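Local atomic coordinates of NreA protein (Staphylococcus carnosus subsp. carnosus TM300, PDB entry 4IUH), a protein that binds nitrate through a GAF domain and serves as the nitrate receptor of the staphylococcal nitrate regulation system. Residues 37-42 with 139-144. Residues are numbered along the deposited sequence; the frame is centred on the assembly and turned at random.
Sequences KFDFAA and EGRPLP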
ATOM      1  N   LYS A  37      13.519  -6.189  -1.474  1.00 29.27           N
ATOM      2  CA  LYS A  37      13.288  -7.212  -2.495  1.00 29.88           C
ATOM      3  C   LYS A  37      11.806  -7.480  -2.763  1.00 27.06           C
ATOM      4  O   LYS A  37      11.345  -8.620  -2.681  1.00 26.81           O
ATOM      5  CB  LYS A  37      14.015  -8.521  -2.159  1.00 32.18           C
ATOM      6  CG  LYS A  37      15.526  -8.486  -2.367  1.00 35.94           C
ATOM      7  CD  LYS A  37      16.240  -7.806  -1.210  1.00 36.76           C
ATOM      8  CE  LYS A  37      17.755  -7.769  -1.427  1.00 40.94           C
ATOM      9  NZ  LYS A  37      18.439  -6.829  -0.484  1.00 42.00           N
ATOM     10  N   PHE A  38      11.068  -6.423  -3.083  1.00 23.14           N
ATOM     11  CA  PHE A  38       9.690  -6.561  -3.534  1.00 21.03           C
ATOM     12  C   PHE A  38       9.583  -6.296  -5.042  1.00 22.02           C
ATOM     13  O   PHE A  38      10.377  -5.550  -5.610  1.00 23.73           O
ATOM     14  CB  PHE A  38       8.781  -5.600  -2.763  1.00 18.62           C
ATOM     15  CG  PHE A  38       8.368  -6.100  -1.403  1.00 17.50           C
ATOM     16  CD1 PHE A  38       7.252  -6.915  -1.259  1.00 16.20           C
ATOM     17  CD2 PHE A  38       9.081  -5.744  -0.268  1.00 18.14           C
ATOM     18  CE1 PHE A  38       6.864  -7.374  -0.011  1.00 15.62           C
ATOM     19  CE2 PHE A  38       8.695  -6.195   0.982  1.00 17.59           C
ATOM     20  CZ  PHE A  38       7.581  -7.011   1.107  1.00 16.34           C
ATOM     21  N   ASP A  39       8.607  -6.914  -5.689  1.00 21.34           N
ATOM     22  CA  ASP A  39       8.334  -6.635  -7.095  1.00 22.44           C
ATOM     23  C   ASP A  39       7.620  -5.286  -7.305  1.00 21.13           C
ATOM     24  O   ASP A  39       7.738  -4.666  -8.363  1.00 22.66           O
ATOM     25  CB  ASP A  39       7.500  -7.768  -7.704  1.00 22.58           C
ATOM     26  CG  ASP A  39       8.271  -9.082  -7.798  1.00 24.78           C
ATOM     27  OD1 ASP A  39       9.471  -9.050  -8.158  1.00 27.25           O
ATOM     28  OD2 ASP A  39       7.680 -10.147  -7.510  1.00 24.37           O
ATOM     29  N   PHE A  40       6.884  -4.839  -6.292  1.00 18.71           N
ATOM     30  CA  PHE A  40       6.017  -3.680  -6.433  1.00 17.55           C
ATOM     31  C   PHE A  40       5.877  -2.921  -5.119  1.00 15.94           C
ATOM     32  O   PHE A  40       5.828  -3.519  -4.047  1.00 14.96           O
ATOM     33  CB  PHE A  40       4.631  -4.116  -6.931  1.00 16.58           C
ATOM     34  CG  PHE A  40       3.622  -2.995  -7.015  1.00 15.60           C
ATOM     35  CD1 PHE A  40       3.706  -2.042  -8.012  1.00 17.07           C
ATOM     36  CD2 PHE A  40       2.581  -2.907  -6.101  1.00 13.61           C
ATOM     37  CE1 PHE A  40       2.773  -1.015  -8.089  1.00 16.55           C
ATOM     38  CE2 PHE A  40       1.641  -1.882  -6.176  1.00 13.08           C
ATOM     39  CZ  PHE A  40       1.739  -0.939  -7.167  1.00 14.53           C
ATOM     40  N   ALA A  41       5.804  -1.599  -5.214  1.00 16.07           N
ATOM     41  CA  ALA A  41       5.526  -0.758  -4.057  1.00 14.90           C
ATOM     42  C   ALA A  41       4.719   0.471  -4.477  1.00 14.79           C
ATOM     43  O   ALA A  41       4.877   0.978  -5.592  1.00 16.27           O
ATOM     44  CB  ALA A  41       6.820  -0.341  -3.370  1.00 16.14           C
ATOM     45  N   ALA A  42       3.851   0.945  -3.588  1.00 13.43           N
ATOM     46  CA  ALA A  42       3.063   2.133  -3.878  1.00 13.62           C
ATOM     47  C   ALA A  42       2.648   2.869  -2.612  1.00 12.96           C
ATOM     48  O   ALA A  42       2.542   2.276  -1.539  1.00 11.96           O
ATOM     49  CB  ALA A  42       1.840   1.770  -4.709  1.00 13.14           C
ATOM     50  N   GLU A 139       3.856 -13.338  -9.294  1.00 25.75           N
ATOM     51  CA  GLU A 139       4.293 -14.638  -9.787  1.00 28.80           C
ATOM     52  C   GLU A 139       4.693 -15.629  -8.705  1.00 29.04           C
ATOM     53  O   GLU A 139       5.670 -16.356  -8.856  1.00 31.60           O
ATOM     54  CB  GLU A 139       5.438 -14.461 -10.779  1.00 31.58           C
ATOM     55  CG  GLU A 139       5.043 -13.653 -11.991  1.00 32.33           C
ATOM     56  CD  GLU A 139       6.119 -13.632 -13.044  1.00 35.88           C
ATOM     57  OE1 GLU A 139       5.779 -13.779 -14.237  1.00 38.38           O
ATOM     58  OE2 GLU A 139       7.305 -13.471 -12.682  1.00 36.54           O
ATOM     59  N   GLY A 140       3.937 -15.646  -7.615  1.00 26.76           N
ATOM     60  CA  GLY A 140       4.115 -16.651  -6.588  1.00 27.36           C
ATOM     61  C   GLY A 140       5.259 -16.427  -5.622  1.00 27.17           C
ATOM     62  O   GLY A 140       5.442 -17.222  -4.700  1.00 27.93           O
ATOM     63  N   ARG A 141       6.024 -15.355  -5.820  1.00 26.53           N
ATOM     64  CA  ARG A 141       7.155 -15.058  -4.938  1.00 26.70           C
ATOM     65  C   ARG A 141       6.677 -14.704  -3.540  1.00 24.41           C
ATOM     66  O   ARG A 141       5.880 -13.793  -3.372  1.00 21.98           O
ATOM     67  CB  ARG A 141       8.005 -13.918  -5.496  1.00 26.80           C
ATOM     68  CG  ARG A 141       8.640 -14.227  -6.831  1.00 29.71           C
ATOM     69  CD  ARG A 141       9.252 -12.991  -7.480  1.00 29.90           C
ATOM     70  NE  ARG A 141       9.417 -13.224  -8.910  1.00 32.57           N
ATOM     71  CZ  ARG A 141       8.725 -12.617  -9.869  1.00 32.22           C
ATOM     72  NH1 ARG A 141       7.825 -11.695  -9.569  1.00 29.23           N
ATOM     73  NH2 ARG A 141       8.957 -12.926 -11.140  1.00 35.31           N
ATOM     74  N   PRO A 142       7.168 -15.432  -2.527  1.00 25.59           N
ATOM     75  CA  PRO A 142       6.714 -15.218  -1.149  1.00 24.09           C
ATOM     76  C   PRO A 142       7.099 -13.843  -0.625  1.00 22.42           C
ATOM     77  O   PRO A 142       8.051 -13.242  -1.123  1.00 23.08           O
ATOM     78  CB  PRO A 142       7.471 -16.290  -0.359  1.00 26.68           C
ATOM     79  CG  PRO A 142       7.900 -17.295  -1.379  1.00 29.33           C
ATOM     80  CD  PRO A 142       8.154 -16.518  -2.621  1.00 28.86           C
ATOM     81  N   LEU A 143       6.352 -13.353   0.358  1.00 20.66           N
ATOM     82  CA  LEU A 143       6.756 -12.173   1.100  1.00 19.67           C
ATOM     83  C   LEU A 143       8.088 -12.470   1.774  1.00 21.93           C
ATOM     84  O   LEU A 143       8.263 -13.546   2.343  1.00 23.71           O
ATOM     85  CB  LEU A 143       5.719 -11.827   2.164  1.00 18.17           C
ATOM     86  CG  LEU A 143       4.343 -11.384   1.684  1.00 16.13           C
ATOM     87  CD1 LEU A 143       3.404 -11.210   2.875  1.00 15.43           C
ATOM     88  CD2 LEU A 143       4.442 -10.086   0.879  1.00 14.83           C
ATOM     89  N   PRO A 144       9.031 -11.522   1.707  1.00 23.27           N
ATOM     90  CA  PRO A 144      10.326 -11.699   2.372  1.00 25.75           C
ATOM     91  C   PRO A 144      10.132 -11.886   3.868  1.00 26.16           C
ATOM     92  O   PRO A 144       9.200 -11.319   4.436  1.00 24.28           O
ATOM     93  CB  PRO A 144      11.065 -10.387   2.085  1.00 25.65           C
ATOM     94  CG  PRO A 144      10.026  -9.424   1.669  1.00 22.87           C
ATOM     95  CD  PRO A 144       8.928 -10.225   1.025  1.00 21.73           C
TER
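The F38 ring receives L143 at its edge, where CD2 of the leucine lies close to the ring plane, 3.7 Å from F38 CE1. P144 approaches the same end of the ring obliquely, its side chain running at about a right angle to that of F38, with P144 CG 3.5 Å from F38 CZ and P144 CD equally near. The second flat group, the R141 guanidinium, has the D39 carboxylate at its edge and, less certainly placed, E139 CB over one face, displaced toward the rim. The R141 chain, extended from CG to NE, carries NH1 to D39 OD2, to which it donates a hydrogen bond (2.6 Å, 143° at the hydrogen) within a salt bridge. The two planes stand 77° apart, and NH1 comes in from above the carboxylate plane. D39 OD2 also accepts the backbone N-H of R138, while D39 N bonds to the Q137 side chain, at the classic beta bulge where D39 and F40 face G136. The loop following central strand 128-138 of the GAF sheet is thus fastened to the entry of neighbouring strand 40-47 by an apolar contact around the buried F38 ring and a charged pair; two donors on one carboxylate oxygen probably stabilise its negative charge.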